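Local coordinates for protein-glutamine gamma-glutamyltransferase (Pseudomonas aeruginosa PAO1, PDB 6G49) that shows transglutaminase activity in vitro, joining protein glutamine and lysine side chains, and is critical for viability, perhaps through a function linked to the cell wall, at residues A[89-94]-A[173-178]; A[249-254]-A[261-266]; A[98-103]-A[138-143]; A[200-205]-A[298-303]; A[124-129]-A[134-139]. One frame throughout, in Å; residues are numbered along the deposited sequence.

Contact 1. Residues A[89-94]-A[173-178]; sequences APQWSG and RWRNLQ
R175, at the end of helix 170-175, reaches across the protein surface to grip a backbone carbonyl in the loop that follows strand 86-87, a polar contact carried by this one arginine. Its guanidinium takes P90 O end-on with two nitrogens: NH1 donates to P90 O over 2.8 Å and NH2 donates to the same P90 O over 3.0 Å, and the oxygen lies close to the guanidinium plane. With CG trans to the backbone N (chi1 167°) the chain runs straight outward, then bends at chi3. A89 CB sits over the centre of one guanidinium face, 3.5 Å from R175 CZ, while W92 CZ3 lies beyond the opposite face, 4.3 Å from R175 NH2. A water receives a weak bond from R175 NH1 and donates to Q91 OE1. E79, on strand 72-81, forms a salt bridge with R175 NH1 and accepts a hydrogen bond from Q91 NE2, so E79 ties loop and helix end together, with A89 and P90 packed on the same strand.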
# COMPACT_ATOMS: atom_id res chain seq x y z
N ALA A 89 5.08 11.88 3.44
CA ALA A 89 5.07 13.09 4.32
C ALA A 89 5.91 12.79 5.56
O ALA A 89 6.06 11.67 5.98
CB ALA A 89 3.67 13.45 4.65
N PRO A 90 6.36 13.83 6.29
CA PRO A 90 6.92 13.58 7.62
C PRO A 90 5.94 12.97 8.61
O PRO A 90 4.76 13.27 8.58
CB PRO A 90 7.35 14.98 8.07
CG PRO A 90 7.36 15.82 6.84
CD PRO A 90 6.34 15.22 5.86
N GLN A 91 6.43 12.14 9.56
CA GLN A 91 5.56 11.41 10.51
C GLN A 91 6.02 11.74 11.95
O GLN A 91 7.14 12.26 12.15
CB GLN A 91 5.62 9.88 10.31
CG GLN A 91 5.29 9.40 8.88
CD GLN A 91 3.85 9.68 8.49
OE1 GLN A 91 2.94 9.65 9.32
NE2 GLN A 91 3.64 10.04 7.24
N TRP A 92 5.19 11.34 12.92
CA TRP A 92 5.53 11.37 14.35
C TRP A 92 5.31 9.95 14.89
O TRP A 92 5.08 9.04 14.13
CB TRP A 92 4.73 12.44 15.11
CG TRP A 92 3.25 12.46 14.87
CD1 TRP A 92 2.28 11.81 15.60
CD2 TRP A 92 2.53 13.20 13.85
NE1 TRP A 92 1.03 12.10 15.12
CE2 TRP A 92 1.15 12.91 14.03
CE3 TRP A 92 2.91 14.04 12.79
CZ2 TRP A 92 0.16 13.44 13.19
CZ3 TRP A 92 1.93 14.57 11.98
CH2 TRP A 92 0.58 14.27 12.18
N SER A 93 5.41 9.75 16.20
CA SER A 93 5.31 8.41 16.80
C SER A 93 3.89 7.84 16.63
O SER A 93 2.89 8.56 16.72
CB SER A 93 5.73 8.41 18.25
OG SER A 93 5.65 7.09 18.77
N GLY A 94 3.79 6.52 16.35
CA GLY A 94 2.51 5.81 16.37
C GLY A 94 2.44 4.72 17.44
O GLY A 94 1.47 4.00 17.50
N ARG A 173 -6.14 13.57 9.50
CA ARG A 173 -7.36 13.66 8.72
C ARG A 173 -7.21 14.68 7.58
O ARG A 173 -7.53 14.38 6.43
CB ARG A 173 -8.56 13.95 9.62
CG ARG A 173 -9.91 13.78 8.96
CD ARG A 173 -11.02 14.02 10.01
NE ARG A 173 -12.32 13.64 9.59
CZ ARG A 173 -13.28 13.41 10.48
NH1 ARG A 173 -13.01 13.51 11.78
NH2 ARG A 173 -14.47 13.07 10.07
N TRP A 174 -6.76 15.91 7.91
CA TRP A 174 -6.61 16.95 6.96
C TRP A 174 -5.63 16.56 5.86
O TRP A 174 -5.86 16.78 4.65
CB TRP A 174 -6.18 18.26 7.63
CG TRP A 174 -6.41 19.49 6.82
CD1 TRP A 174 -5.57 20.22 6.05
CD2 TRP A 174 -7.69 20.12 6.71
NE1 TRP A 174 -6.26 21.26 5.46
CE2 TRP A 174 -7.56 21.19 5.81
CE3 TRP A 174 -8.93 19.86 7.31
CZ2 TRP A 174 -8.62 22.08 5.56
CZ3 TRP A 174 -9.97 20.72 7.04
CH2 TRP A 174 -9.80 21.79 6.17
N ARG A 175 -4.49 16.02 6.27
CA ARG A 175 -3.41 15.63 5.35
C ARG A 175 -3.95 14.61 4.34
O ARG A 175 -3.57 14.67 3.17
CB ARG A 175 -2.28 15.03 6.17
CG ARG A 175 -1.24 14.29 5.34
CD ARG A 175 -0.24 13.65 6.28
NE ARG A 175 0.67 14.62 6.84
CZ ARG A 175 1.80 14.31 7.49
NH1 ARG A 175 2.07 13.03 7.70
NH2 ARG A 175 2.67 15.28 7.81
N ASN A 176 -4.83 13.71 4.81
CA ASN A 176 -5.31 12.62 3.99
C ASN A 176 -6.57 12.97 3.21
O ASN A 176 -7.22 12.07 2.66
CB ASN A 176 -5.40 11.34 4.82
CG ASN A 176 -4.03 10.78 5.03
OD1 ASN A 176 -3.40 10.34 4.08
ND2 ASN A 176 -3.48 10.94 6.23
N LEU A 177 -6.91 14.28 3.18
CA LEU A 177 -7.91 14.79 2.26
C LEU A 177 -7.30 15.73 1.22
O LEU A 177 -8.08 16.33 0.43
CB LEU A 177 -9.00 15.46 3.11
CG LEU A 177 -9.91 14.48 3.84
CD1 LEU A 177 -10.69 15.20 4.94
CD2 LEU A 177 -10.86 13.67 2.96
N GLN A 178 -5.98 15.86 1.20
CA GLN A 178 -5.24 16.75 0.33
C GLN A 178 -5.33 16.33 -1.13
O GLN A 178 -5.05 15.17 -1.44
CB GLN A 178 -3.77 16.80 0.71
CG GLN A 178 -2.87 17.66 -0.15
CD GLN A 178 -2.28 16.88 -1.32
OE1 GLN A 178 -1.87 15.72 -1.13
NE2 GLN A 178 -2.23 17.52 -2.52
O HOH W 1 0.34 10.48 8.88

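Contact 2. Residues A[249-254]-A[261-266]; sequences AMAFVL and ARVVAG
Residues 249-254 of helix 243-256 pack on strand 261-265 in the core of the transglutaminase-like fold, where the helix that starts at the predicted nucleophile C243 lies against the central antiparallel sheet. The two axes run nearly antiparallel, at 169°, and approach to 7.5 Å, a short separation that small side chains permit. A251 is the low point of the helix surface: its methyl is directed at the strand and faces two bumps, A261 CB at 4.4 Å and V263 CG2, which touches A251 CB at 4.0 Å. One turn on, L254 supplies the larger bump. Its CB and CD1 both lie against one side of the A261 methyl, so that A261 CB sits in the hollow formed by A251 and L254, nearer the leucine. With V263 CG1 trans to the backbone N (chi1 170°), CG2 lies beside that N and is the branch that meets A251. R262 points from the opposite face of the strand, where its guanidinium forms salt bridges with E291 and E79. Helix 185-197 covers the side of F252 and V253; helix 201-214 packs beside the contact, V205 touching M250 and L254. The closest approach is at the leucine, with L254 CB 3.8 Å from A261 CB.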
# COMPACT_ATOMS: atom_id res chain seq x y z
N ALA A 249 -5.20 6.16 -8.23
CA ALA A 249 -6.51 6.65 -8.70
C ALA A 249 -7.60 6.41 -7.68
O ALA A 249 -8.46 7.29 -7.43
CB ALA A 249 -6.91 6.03 -10.02
N MET A 250 -7.59 5.27 -7.00
CA MET A 250 -8.58 5.00 -5.99
C MET A 250 -8.42 5.98 -4.83
O MET A 250 -9.44 6.51 -4.33
CB MET A 250 -8.50 3.59 -5.42
CG MET A 250 -9.61 3.25 -4.50
SD MET A 250 -9.52 1.52 -3.92
CE MET A 250 -11.01 1.39 -2.94
N ALA A 251 -7.18 6.21 -4.38
CA ALA A 251 -6.97 7.14 -3.28
C ALA A 251 -7.44 8.55 -3.68
O ALA A 251 -8.06 9.26 -2.85
CB ALA A 251 -5.54 7.14 -2.82
N PHE A 252 -7.15 8.97 -4.90
CA PHE A 252 -7.60 10.27 -5.44
C PHE A 252 -9.11 10.40 -5.32
O PHE A 252 -9.61 11.41 -4.76
CB PHE A 252 -7.15 10.46 -6.87
CG PHE A 252 -7.53 11.79 -7.45
CD1 PHE A 252 -8.84 12.04 -7.84
CD2 PHE A 252 -6.58 12.77 -7.57
CE1 PHE A 252 -9.19 13.29 -8.33
CE2 PHE A 252 -6.92 14.04 -8.07
CZ PHE A 252 -8.22 14.27 -8.48
N VAL A 253 -9.84 9.42 -5.84
CA VAL A 253 -11.30 9.50 -5.89
C VAL A 253 -11.86 9.50 -4.48
O VAL A 253 -12.77 10.28 -4.17
CB VAL A 253 -11.92 8.39 -6.76
CG1 VAL A 253 -13.44 8.40 -6.68
CG2 VAL A 253 -11.47 8.56 -8.17
N LEU A 254 -11.29 8.69 -3.56
CA LEU A 254 -11.77 8.68 -2.16
C LEU A 254 -11.57 10.06 -1.52
O LEU A 254 -12.52 10.58 -0.87
CB LEU A 254 -11.08 7.57 -1.36
CG LEU A 254 -11.42 6.14 -1.74
CD1 LEU A 254 -10.61 5.18 -0.90
CD2 LEU A 254 -12.91 5.82 -1.62
N ALA A 261 -7.78 9.05 2.79
CA ALA A 261 -7.21 7.85 2.14
C ALA A 261 -5.76 8.12 1.83
O ALA A 261 -5.38 9.27 1.59
CB ALA A 261 -7.98 7.52 0.88
N ARG A 262 -4.95 7.04 1.76
CA ARG A 262 -3.55 7.20 1.42
C ARG A 262 -3.11 5.93 0.69
O ARG A 262 -3.78 4.90 0.78
CB ARG A 262 -2.66 7.53 2.63
CG ARG A 262 -2.75 6.51 3.76
CD ARG A 262 -2.01 7.01 4.99
NE ARG A 262 -2.26 6.12 6.11
CZ ARG A 262 -2.26 6.47 7.41
NH1 ARG A 262 -1.98 7.73 7.77
NH2 ARG A 262 -2.53 5.55 8.33
N VAL A 263 -2.05 6.10 -0.07
CA VAL A 263 -1.42 4.95 -0.76
C VAL A 263 -0.45 4.28 0.20
O VAL A 263 0.37 4.93 0.87
CB VAL A 263 -0.74 5.44 -2.05
CG1 VAL A 263 0.13 4.34 -2.67
CG2 VAL A 263 -1.77 5.97 -3.04
N VAL A 264 -0.53 2.95 0.22
CA VAL A 264 0.41 2.11 0.98
C VAL A 264 1.34 1.47 -0.05
O VAL A 264 0.85 0.88 -1.01
CB VAL A 264 -0.32 1.06 1.82
CG1 VAL A 264 0.66 0.33 2.74
CG2 VAL A 264 -1.40 1.69 2.69
N ALA A 265 2.63 1.55 0.17
CA ALA A 265 3.61 0.96 -0.71
C ALA A 265 4.40 -0.11 0.06
O ALA A 265 4.70 0.03 1.24
CB ALA A 265 4.57 1.99 -1.21
N GLY A 266 4.75 -1.16 -0.66
CA GLY A 266 5.53 -2.26 -0.08
C GLY A 266 5.65 -3.38 -1.08
O GLY A 266 5.95 -3.14 -2.23

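Contact 3. Residues A[98-103]-A[138-143]; sequences LHWQKR and SDFHLQ
H99 and F140 meet as an offset edge-to-face aromatic pair, buried where the loop leading into strand 100-101 approaches the turn between strands 134-136 and 142-144. The ring centroids of H99 and F140 are 5.8 Å apart and the planes are inclined at 64°, with the imidazole edge turned to the phenyl face. F140 has a positive phi, a backbone conformation in keeping with a tight turn, and its CG lies trans to the carbonyl carbon (chi1 -60°), which sends the ring across to the other segment. There the outer rim of the phenyl does the touching: F140 CZ lies 3.6 Å from H99 O, near the phenyl plane. W100 holds its CG between the backbone N and the carbonyl carbon, and F140 CE1 meets W100 CB at 3.7 Å, beside the base of the indole. The CE1 end of the imidazole also reaches S138, with H99 CE1 3.6 Å from S138 CB and 3.2 Å from S138 O, a close approach without a hydrogen bond. Within 138-143, D139 and Q143 each bond an edge nitrogen of H141; H141 ND1 donates to the syn lone pair of D139 OD1 over 2.6 Å, nearly straight at 173°. R164 makes a cation-pi contact with F140. H99, W100 and F140 gather at the turn of the hairpin 134-136/142-144; the H141-D139 His-carboxylate bond lies within the same turn and probably steadies it, away from the predicted catalytic residues.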
# COMPACT_ATOMS: atom_id res chain seq x y z
N LEU A 98 -3.79 5.48 21.72
CA LEU A 98 -4.67 6.30 20.84
C LEU A 98 -4.38 5.96 19.37
O LEU A 98 -5.23 6.10 18.48
CB LEU A 98 -4.46 7.79 21.12
CG LEU A 98 -3.12 8.37 20.66
CD1 LEU A 98 -3.21 8.91 19.24
CD2 LEU A 98 -2.66 9.46 21.61
N HIS A 99 -3.16 5.51 19.10
CA HIS A 99 -2.87 5.19 17.79
C HIS A 99 -3.56 3.86 17.44
O HIS A 99 -4.19 3.82 16.43
CB HIS A 99 -1.38 5.33 17.44
CG HIS A 99 -1.14 6.56 16.63
ND1 HIS A 99 -1.38 6.60 15.23
CD2 HIS A 99 -0.77 7.80 17.01
CE1 HIS A 99 -1.14 7.84 14.82
NE2 HIS A 99 -0.76 8.59 15.89
N TRP A 100 -3.45 2.80 18.27
CA TRP A 100 -3.89 1.48 17.84
C TRP A 100 -4.08 0.54 19.05
O TRP A 100 -3.59 0.81 20.11
CB TRP A 100 -2.93 0.86 16.83
CG TRP A 100 -1.58 0.48 17.34
CD1 TRP A 100 -0.58 1.33 17.71
CD2 TRP A 100 -1.05 -0.84 17.51
NE1 TRP A 100 0.53 0.61 18.08
CE2 TRP A 100 0.26 -0.72 17.98
CE3 TRP A 100 -1.56 -2.13 17.30
CZ2 TRP A 100 1.07 -1.82 18.25
CZ3 TRP A 100 -0.75 -3.22 17.53
CH2 TRP A 100 0.54 -3.06 18.03
N GLN A 101 -4.80 -0.55 18.80
CA GLN A 101 -5.14 -1.54 19.79
C GLN A 101 -4.94 -2.92 19.16
O GLN A 101 -5.53 -3.26 18.15
CB GLN A 101 -6.60 -1.34 20.23
CG GLN A 101 -7.15 -2.41 21.19
CD GLN A 101 -8.66 -2.41 21.21
OE1 GLN A 101 -9.32 -3.38 20.83
NE2 GLN A 101 -9.24 -1.29 21.62
N LYS A 102 -4.14 -3.73 19.81
CA LYS A 102 -4.02 -5.09 19.49
C LYS A 102 -5.34 -5.85 19.64
O LYS A 102 -6.01 -5.72 20.62
CB LYS A 102 -3.04 -5.75 20.45
CG LYS A 102 -1.63 -5.26 20.29
CD LYS A 102 -0.67 -5.88 21.26
CE LYS A 102 0.69 -5.27 21.07
NZ LYS A 102 1.67 -5.81 22.03
N ARG A 103 -5.67 -6.59 18.59
CA ARG A 103 -6.68 -7.60 18.67
C ARG A 103 -6.39 -8.63 17.58
O ARG A 103 -5.60 -8.41 16.65
CB ARG A 103 -8.07 -6.97 18.62
CG ARG A 103 -8.61 -6.75 17.22
CD ARG A 103 -9.76 -5.76 17.15
NE ARG A 103 -9.79 -5.20 15.80
CZ ARG A 103 -10.59 -4.22 15.36
NH1 ARG A 103 -11.59 -3.77 16.11
NH2 ARG A 103 -10.38 -3.72 14.15
N SER A 138 3.28 7.22 12.93
CA SER A 138 1.88 7.57 13.01
C SER A 138 1.07 6.97 11.85
O SER A 138 -0.12 6.76 12.03
CB SER A 138 1.68 9.10 13.05
OG SER A 138 2.55 9.82 12.19
N ASP A 139 1.73 6.66 10.71
CA ASP A 139 1.07 6.07 9.55
C ASP A 139 1.28 4.53 9.52
O ASP A 139 1.13 3.91 8.43
CB ASP A 139 1.55 6.73 8.27
CG ASP A 139 3.00 6.41 7.93
OD1 ASP A 139 3.75 6.01 8.90
OD2 ASP A 139 3.41 6.61 6.77
N PHE A 140 1.71 3.96 10.66
CA PHE A 140 1.82 2.51 10.87
C PHE A 140 2.90 1.91 9.97
O PHE A 140 2.81 0.76 9.64
CB PHE A 140 0.48 1.82 10.63
CG PHE A 140 -0.60 2.33 11.55
CD1 PHE A 140 -0.67 1.87 12.85
CD2 PHE A 140 -1.46 3.35 11.17
CE1 PHE A 140 -1.58 2.41 13.76
CE2 PHE A 140 -2.36 3.88 12.08
CZ PHE A 140 -2.42 3.40 13.36
N HIS A 141 3.94 2.66 9.63
CA HIS A 141 5.11 2.08 9.00
C HIS A 141 6.29 2.18 9.98
O HIS A 141 6.30 3.02 10.85
CB HIS A 141 5.42 2.77 7.66
CG HIS A 141 6.40 3.87 7.72
ND1 HIS A 141 6.05 5.13 8.13
CD2 HIS A 141 7.71 3.95 7.40
CE1 HIS A 141 7.11 5.92 8.09
NE2 HIS A 141 8.16 5.23 7.66
N LEU A 142 7.26 1.30 9.76
CA LEU A 142 8.45 1.19 10.60
C LEU A 142 9.58 2.04 10.01
O LEU A 142 10.04 1.80 8.92
CB LEU A 142 8.85 -0.30 10.62
CG LEU A 142 7.88 -1.27 11.27
CD1 LEU A 142 8.33 -2.68 10.96
CD2 LEU A 142 7.81 -1.04 12.76
N GLN A 143 10.01 3.06 10.76
CA GLN A 143 11.05 3.98 10.34
C GLN A 143 12.28 3.69 11.22
O GLN A 143 12.20 3.82 12.46
CB GLN A 143 10.60 5.44 10.50
CG GLN A 143 11.63 6.45 9.94
CD GLN A 143 11.44 6.85 8.47
OE1 GLN A 143 10.56 6.37 7.72
NE2 GLN A 143 12.29 7.76 8.00

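Contact 4. Residues A[200-205]-A[298-303]; sequences QPQALV and GWLSVD
V205 and V302 join helix 201-214 to strand 298-302 in the transglutaminase-like fold, on the sheet strand that runs directly into D303, a predicted active-site residue. Both valines direct their CB toward the other segment, and a single pair of methyls, V205 CG1 and V302 CG2, approaches loosely, at 4.4 Å. About one helical turn earlier, Q202 and L300 make the second point of contact. The glutamine chain is extended beyond CG and crosses the leucine at a slant, so that the amide nitrogen Q202 NE2 lies 3.8 Å from L300 CD1, a van der Waals approach of a polar group to a methyl. Weak hydrogen bonds link Q202 NE2 to Q297 and Q294, at the turn of the hairpin formed by strands 286-294 and 298-302. Around the valines, M250 of helix 243-256 touches both V205 and V302, and Y292 of strand 286-294 lies against Q202 and V205, so that side chains of a second helix and an adjacent strand complete the packing between helix and strand. Strand 298-302 is itself held by backbone hydrogen bonds of L300 with Y292 and of V302 with V290. Where the strand ends, D303 takes no part in the helix contact; its bond to H287 is consistent with the predicted Cys-His-Asp triad with C243. D303 OD2 is hydrogen-bonded to H287 NE2 and to Y72 OH, while D303 OD1 accepts from T305 N.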
# COMPACT_ATOMS: atom_id res chain seq x y z
N GLN A 200 -22.40 6.14 3.22
CA GLN A 200 -21.54 5.35 4.05
C GLN A 200 -20.23 5.11 3.29
O GLN A 200 -20.26 4.68 2.13
CB GLN A 200 -22.17 4.02 4.41
CG GLN A 200 -23.49 4.15 5.15
CD GLN A 200 -23.82 2.85 5.83
OE1 GLN A 200 -22.95 2.20 6.42
NE2 GLN A 200 -25.08 2.43 5.75
N PRO A 201 -19.07 5.43 3.90
CA PRO A 201 -17.77 5.22 3.24
C PRO A 201 -17.64 3.80 2.70
O PRO A 201 -17.15 3.66 1.58
CB PRO A 201 -16.77 5.45 4.38
CG PRO A 201 -17.48 6.46 5.27
CD PRO A 201 -18.92 6.02 5.25
N GLN A 202 -18.04 2.77 3.47
CA GLN A 202 -17.84 1.39 3.06
C GLN A 202 -18.58 1.07 1.76
O GLN A 202 -18.08 0.39 0.86
CB GLN A 202 -18.23 0.40 4.15
CG GLN A 202 -17.01 -0.08 4.90
CD GLN A 202 -17.33 -1.05 6.01
OE1 GLN A 202 -18.23 -1.88 5.89
NE2 GLN A 202 -16.59 -0.92 7.10
N ALA A 203 -19.79 1.62 1.62
CA ALA A 203 -20.55 1.52 0.41
C ALA A 203 -19.90 2.27 -0.75
O ALA A 203 -20.00 1.80 -1.93
CB ALA A 203 -21.96 2.08 0.65
N LEU A 204 -19.30 3.44 -0.50
CA LEU A 204 -18.70 4.17 -1.57
C LEU A 204 -17.47 3.37 -2.09
O LEU A 204 -17.24 3.25 -3.31
CB LEU A 204 -18.32 5.56 -1.07
CG LEU A 204 -18.03 6.58 -2.15
CD1 LEU A 204 -18.28 8.00 -1.68
CD2 LEU A 204 -16.59 6.47 -2.69
N VAL A 205 -16.65 2.92 -1.14
CA VAL A 205 -15.46 2.11 -1.47
C VAL A 205 -15.90 0.90 -2.31
O VAL A 205 -15.28 0.58 -3.35
CB VAL A 205 -14.74 1.69 -0.19
CG1 VAL A 205 -13.74 0.55 -0.47
CG2 VAL A 205 -14.04 2.91 0.40
N GLY A 298 -11.78 2.97 12.13
CA GLY A 298 -10.45 3.41 11.87
C GLY A 298 -10.03 3.10 10.43
O GLY A 298 -10.85 3.16 9.49
N TRP A 299 -8.72 2.87 10.26
CA TRP A 299 -8.15 2.63 8.91
C TRP A 299 -8.44 1.19 8.48
O TRP A 299 -8.21 0.25 9.25
CB TRP A 299 -6.66 2.91 8.87
CG TRP A 299 -6.25 4.34 9.08
CD1 TRP A 299 -5.88 4.93 10.25
CD2 TRP A 299 -6.18 5.36 8.08
NE1 TRP A 299 -5.60 6.26 10.03
CE2 TRP A 299 -5.80 6.56 8.72
CE3 TRP A 299 -6.45 5.39 6.70
CZ2 TRP A 299 -5.52 7.74 8.00
CZ3 TRP A 299 -6.25 6.58 6.02
CH2 TRP A 299 -5.80 7.73 6.65
N LEU A 300 -8.88 1.02 7.23
CA LEU A 300 -9.05 -0.28 6.61
C LEU A 300 -8.32 -0.28 5.28
O LEU A 300 -8.39 0.69 4.52
CB LEU A 300 -10.53 -0.57 6.38
CG LEU A 300 -11.39 -0.69 7.66
CD1 LEU A 300 -12.84 -0.85 7.27
CD2 LEU A 300 -10.92 -1.82 8.55
N SER A 301 -7.61 -1.38 5.00
CA SER A 301 -6.85 -1.50 3.77
C SER A 301 -7.69 -2.17 2.71
O SER A 301 -8.49 -3.06 3.00
CB SER A 301 -5.60 -2.32 4.00
OG SER A 301 -4.77 -1.69 4.97
N VAL A 302 -7.50 -1.75 1.47
CA VAL A 302 -8.20 -2.28 0.32
C VAL A 302 -7.24 -2.29 -0.86
O VAL A 302 -6.41 -1.42 -1.01
CB VAL A 302 -9.48 -1.49 0.04
CG1 VAL A 302 -9.22 -0.05 -0.39
CG2 VAL A 302 -10.38 -2.21 -0.93
N ASP A 303 -7.40 -3.29 -1.75
CA ASP A 303 -6.47 -3.42 -2.88
C ASP A 303 -7.24 -3.48 -4.18
O ASP A 303 -7.78 -4.52 -4.53
CB ASP A 303 -5.60 -4.65 -2.74
CG ASP A 303 -4.59 -4.75 -3.84
OD1 ASP A 303 -4.57 -3.88 -4.75
OD2 ASP A 303 -3.75 -5.71 -3.74

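Contact 5. Residues A[124-129]-A[134-139]; sequences LDVAQT and TRLMSD
Strands 127-129 and 134-136 run roughly antiparallel, at 157°, with axes 7.5 Å apart at closest, and no backbone hydrogen bond joins them: they belong to different sheets and meet through side chains and a water. A cis peptide precedes V126. L136 carries most of the contact. Its CG is trans to the backbone N (chi1 -177°), which points the two methyls across to the other strand. L136 CD1 lies 3.6 Å from A127 O, and L136 CD2 touches both V126 CG1 and Q128 NE2, 3.8 Å from each. The glutamine chain bends back at chi2, and Q128 NE2 donates almost straight to A127 O over 2.8 Å, which holds the amide beside the leucine; NE2 also bonds E95. One water links T129 OG1 to T134 O, donating to the carbonyl at 2.9 Å; T129 OG1 is also hydrogen-bonded to Q131 N. Strand 127-129 pairs with strand 152-158 and strand 134-136 with strand 142-144, while W100 of strand 100-101 packs against V126, Q128 and L136.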
# COMPACT_ATOMS: atom_id res chain seq x y z
N LEU A 124 4.28 -7.06 7.92
CA LEU A 124 2.81 -7.07 7.89
C LEU A 124 2.29 -6.10 8.95
O LEU A 124 2.78 -5.99 10.07
CB LEU A 124 2.27 -8.47 8.21
CG LEU A 124 2.81 -9.63 7.40
CD1 LEU A 124 2.26 -10.92 7.98
CD2 LEU A 124 2.45 -9.54 5.90
N ASP A 125 1.25 -5.34 8.56
CA ASP A 125 0.59 -4.41 9.49
C ASP A 125 -0.12 -5.24 10.57
O ASP A 125 -0.51 -6.36 10.33
CB ASP A 125 -0.39 -3.53 8.69
CG ASP A 125 -0.76 -2.20 9.29
OD1 ASP A 125 0.10 -1.57 9.91
OD2 ASP A 125 -1.93 -1.77 9.09
N VAL A 126 -0.24 -4.71 11.83
CA VAL A 126 0.52 -3.65 12.43
C VAL A 126 1.71 -4.33 13.12
O VAL A 126 1.52 -5.29 13.90
CB VAL A 126 -0.31 -2.88 13.46
CG1 VAL A 126 0.55 -1.96 14.29
CG2 VAL A 126 -1.41 -2.08 12.78
N ALA A 127 2.90 -3.81 12.86
CA ALA A 127 4.13 -4.48 13.25
C ALA A 127 4.76 -3.86 14.49
O ALA A 127 4.75 -2.65 14.73
CB ALA A 127 5.15 -4.47 12.15
N GLN A 128 5.44 -4.76 15.24
CA GLN A 128 6.41 -4.44 16.29
C GLN A 128 7.70 -5.24 16.03
O GLN A 128 7.59 -6.37 15.50
CB GLN A 128 5.86 -4.82 17.67
CG GLN A 128 4.52 -4.20 17.97
CD GLN A 128 4.61 -2.77 18.39
OE1 GLN A 128 4.54 -2.50 19.59
NE2 GLN A 128 4.73 -1.84 17.42
N THR A 129 8.88 -4.69 16.31
CA THR A 129 10.12 -5.40 16.05
C THR A 129 10.97 -5.35 17.31
O THR A 129 10.68 -4.59 18.24
CB THR A 129 10.95 -4.85 14.88
OG1 THR A 129 11.68 -3.70 15.31
CG2 THR A 129 10.08 -4.51 13.68
N THR A 134 14.36 1.45 15.61
CA THR A 134 13.21 1.47 14.63
C THR A 134 11.93 1.72 15.40
O THR A 134 11.68 1.11 16.40
CB THR A 134 13.15 0.15 13.84
OG1 THR A 134 14.37 -0.06 13.15
CG2 THR A 134 12.03 0.12 12.81
N ARG A 135 11.07 2.61 14.90
CA ARG A 135 9.87 2.97 15.55
C ARG A 135 8.66 2.82 14.62
O ARG A 135 8.80 3.15 13.43
CB ARG A 135 9.95 4.46 15.90
CG ARG A 135 8.81 4.96 16.76
CD ARG A 135 8.95 6.44 17.12
NE ARG A 135 10.00 6.74 18.10
CZ ARG A 135 9.82 6.82 19.42
NH1 ARG A 135 8.69 6.39 19.98
NH2 ARG A 135 10.77 7.33 20.18
N LEU A 136 7.53 2.39 15.17
CA LEU A 136 6.27 2.40 14.46
C LEU A 136 5.78 3.85 14.43
O LEU A 136 5.55 4.47 15.49
CB LEU A 136 5.26 1.50 15.15
CG LEU A 136 3.92 1.37 14.45
CD1 LEU A 136 4.05 0.56 13.19
CD2 LEU A 136 2.87 0.78 15.39
N MET A 137 5.64 4.40 13.23
CA MET A 137 5.27 5.82 13.08
C MET A 137 3.75 5.96 13.01
O MET A 137 2.97 4.98 13.02
CB MET A 137 5.98 6.42 11.86
CG MET A 137 7.48 6.23 11.82
SD MET A 137 8.28 6.86 13.36
CE MET A 137 8.19 8.60 12.95
N SER A 138 3.28 7.22 12.93
CA SER A 138 1.88 7.57 13.01
C SER A 138 1.07 6.97 11.85
O SER A 138 -0.12 6.76 12.03
CB SER A 138 1.68 9.10 13.05
OG SER A 138 2.55 9.82 12.19
N ASP A 139 1.73 6.66 10.71
CA ASP A 139 1.07 6.07 9.55
C ASP A 139 1.28 4.53 9.52
O ASP A 139 1.13 3.91 8.43
CB ASP A 139 1.55 6.73 8.27
CG ASP A 139 3.00 6.41 7.93
OD1 ASP A 139 3.75 6.01 8.90
OD2 ASP A 139 3.41 6.61 6.77
O HOH W 2 10.36 -1.44 15.83

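Overall arrangement
From the N terminus, contact 1 opens in the loop after strand 86-87 and closes 79 residues later at the end of helix 170-175. Inside that long loop lie contacts 3 and 5: residues 124-129 fall within the loop opened at 98-103, and both contacts end on overlapping stretches that share S138 and D139, contact 5 closing a short turn and contact 3 a loop of 34 residues. W92 and Q91 bond to S138, tying contact 1 to this pair. Farther on, contact 4 spans residues 200 to 303 and encloses contact 2, the two meeting through M250, V205 and V302. R262 of contact 2 packs on D139, F140 and W299, joining the amino-terminal part to the transglutaminase-like core.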